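Local structure of mandelate racemase / muconate lactonizing enzyme, C-terminal domain protein (Pseudovibrio sp. JE062, 4JHM) at residues R71-G76 with S105-A110. The protein belongs to the enolase superfamily, pairing an alpha+beta N-terminal domain with a TIM-barrel-like C-terminal domain, and assembles as eight chains in the model. Residues are numbered along the deposited sequence; the frame is centred on the assembly and turned at random.
Sequences RTIVPG and SPIDIA
I107 reaches across from helix 100-119 to meet I73 and V74, in the N-terminal capping domain of the enolase fold, where helices pack on an antiparallel sheet. The contact is small, 93 Å² summed over both sides, wholly apolar and buried. It is carried by a single methyl: CD1 of I107 lies 3.7 Å from I73 CG2 and also meets V74, touching one branch of each neighbour. I107 extends this methyl because CG1 stands anti to its carbonyl carbon and the chain then runs nearly straight (chi2 161°), while the backbones stay well apart, with 8.3 Å between the CA atoms of V74 and I107. On the other side I73 points toward helix 100-119 and offers CG2, the branch anti to its own backbone N (chi1 -70°). V74, in the 3-10 segment 74-76, directly follows I73, and both give a methyl to the same partner atom. L77 also packs on I107, T97 touches I73, and F375 of strand 369-376 lies against V74. Beside I107, P106 rests on V40 of strand 34-44. The second subunit approaches the neighbouring residue T72, whose O accepts a hydrogen bond from N60 ND2 of that chain. At V74 the methyl used is CG1, 3.9 Å from I107 CD1.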
loop_
_atom_site.group_PDB
_atom_site.type_symbol
_atom_site.label_atom_id
_atom_site.label_comp_id
_atom_site.label_asym_id
_atom_site.label_seq_id
_atom_site.Cartn_x
_atom_site.Cartn_y
_atom_site.Cartn_z
ATOM N N ARG A 71 33.595 5.276 -32.190
ATOM C CA ARG A 71 34.046 6.105 -33.304
ATOM C C ARG A 71 33.198 7.361 -33.465
ATOM O O ARG A 71 33.716 8.431 -33.764
ATOM C CB ARG A 71 34.007 5.312 -34.611
ATOM C CG ARG A 71 34.363 6.137 -35.839
ATOM C CD ARG A 71 34.416 5.278 -37.092
ATOM N NE ARG A 71 35.308 5.839 -38.102
ATOM C CZ ARG A 71 34.911 6.588 -39.125
ATOM N NH1 ARG A 71 33.626 6.873 -39.290
ATOM N NH2 ARG A 71 35.808 7.051 -39.989
ATOM N N THR A 72 31.889 7.219 -33.276
ATOM C CA THR A 72 30.959 8.312 -33.516
ATOM C C THR A 72 30.908 9.276 -32.332
ATOM O O THR A 72 30.430 10.402 -32.457
ATOM C CB THR A 72 29.543 7.777 -33.816
ATOM O OG1 THR A 72 29.013 7.108 -32.665
ATOM C CG2 THR A 72 29.582 6.806 -34.981
ATOM N N ILE A 73 31.415 8.830 -31.188
ATOM C CA ILE A 73 31.350 9.606 -29.956
ATOM C C ILE A 73 32.573 10.497 -29.756
ATOM O O ILE A 73 32.444 11.678 -29.429
ATOM C CB ILE A 73 31.254 8.677 -28.735
ATOM C CG1 ILE A 73 29.894 7.979 -28.697
ATOM C CG2 ILE A 73 31.472 9.461 -27.452
ATOM C CD1 ILE A 73 29.800 6.901 -27.638
ATOM N N VAL A 74 33.752 9.921 -29.974
ATOM C CA VAL A 74 35.009 10.508 -29.502
ATOM C C VAL A 74 35.567 11.708 -30.280
ATOM O O VAL A 74 36.404 12.434 -29.748
ATOM C CB VAL A 74 36.122 9.440 -29.414
ATOM C CG1 VAL A 74 35.728 8.341 -28.439
ATOM C CG2 VAL A 74 36.433 8.864 -30.784
ATOM N N PRO A 75 35.128 11.927 -31.530
ATOM C CA PRO A 75 35.688 13.090 -32.223
ATOM C C PRO A 75 35.473 14.396 -31.454
ATOM O O PRO A 75 36.302 15.304 -31.531
ATOM C CB PRO A 75 34.922 13.115 -33.550
ATOM C CG PRO A 75 34.482 11.710 -33.761
ATOM C CD PRO A 75 34.196 11.175 -32.386
ATOM N N GLY A 76 34.371 14.476 -30.712
ATOM C CA GLY A 76 34.032 15.670 -29.942
ATOM C C GLY A 76 34.835 15.827 -28.662
ATOM O O GLY A 76 34.778 16.877 -28.019
ATOM N N SER A 105 31.445 3.959 -21.161
ATOM C CA SER A 105 32.107 3.699 -19.884
ATOM C C SER A 105 33.628 3.842 -19.943
ATOM O O SER A 105 34.230 4.397 -19.028
ATOM C CB SER A 105 31.732 2.310 -19.359
ATOM O OG SER A 105 30.363 2.265 -18.980
ATOM N N PRO A 106 34.261 3.349 -21.017
ATOM C CA PRO A 106 35.724 3.445 -21.090
ATOM C C PRO A 106 36.251 4.883 -21.169
ATOM O O PRO A 106 37.347 5.166 -20.687
ATOM C CB PRO A 106 36.069 2.682 -22.375
ATOM C CG PRO A 106 34.864 1.865 -22.698
ATOM C CD PRO A 106 33.696 2.640 -22.175
ATOM N N ILE A 107 35.480 5.782 -21.773
ATOM C CA ILE A 107 35.914 7.166 -21.914
ATOM C C ILE A 107 35.898 7.850 -20.552
ATOM O O ILE A 107 36.858 8.510 -20.174
ATOM C CB ILE A 107 35.024 7.957 -22.896
ATOM C CG1 ILE A 107 34.964 7.250 -24.255
ATOM C CG2 ILE A 107 35.547 9.377 -23.064
ATOM C CD1 ILE A 107 33.799 7.678 -25.121
ATOM N N ASP A 108 34.807 7.692 -19.812
ATOM C CA ASP A 108 34.730 8.250 -18.465
ATOM C C ASP A 108 35.865 7.689 -17.618
ATOM O O ASP A 108 36.557 8.425 -16.913
ATOM C CB ASP A 108 33.380 7.926 -17.820
ATOM C CG ASP A 108 33.352 8.231 -16.329
ATOM O OD1 ASP A 108 33.868 7.407 -15.542
ATOM O OD2 ASP A 108 32.801 9.288 -15.945
ATOM N N ILE A 109 36.055 6.379 -17.707
ATOM C CA ILE A 109 37.062 5.689 -16.920
ATOM C C ILE A 109 38.454 6.227 -17.229
ATOM O O ILE A 109 39.257 6.460 -16.324
ATOM C CB ILE A 109 37.011 4.172 -17.181
ATOM C CG1 ILE A 109 35.753 3.575 -16.547
ATOM C CG2 ILE A 109 38.249 3.489 -16.618
ATOM C CD1 ILE A 109 35.376 2.215 -17.087
ATOM N N ALA A 110 38.724 6.434 -18.512
ATOM C CA ALA A 110 40.019 6.932 -18.956
ATOM C C ALA A 110 40.312 8.330 -18.409
ATOM O O ALA A 110 41.471 8.714 -18.253
ATOM C CB ALA A 110 40.083 6.936 -20.475
#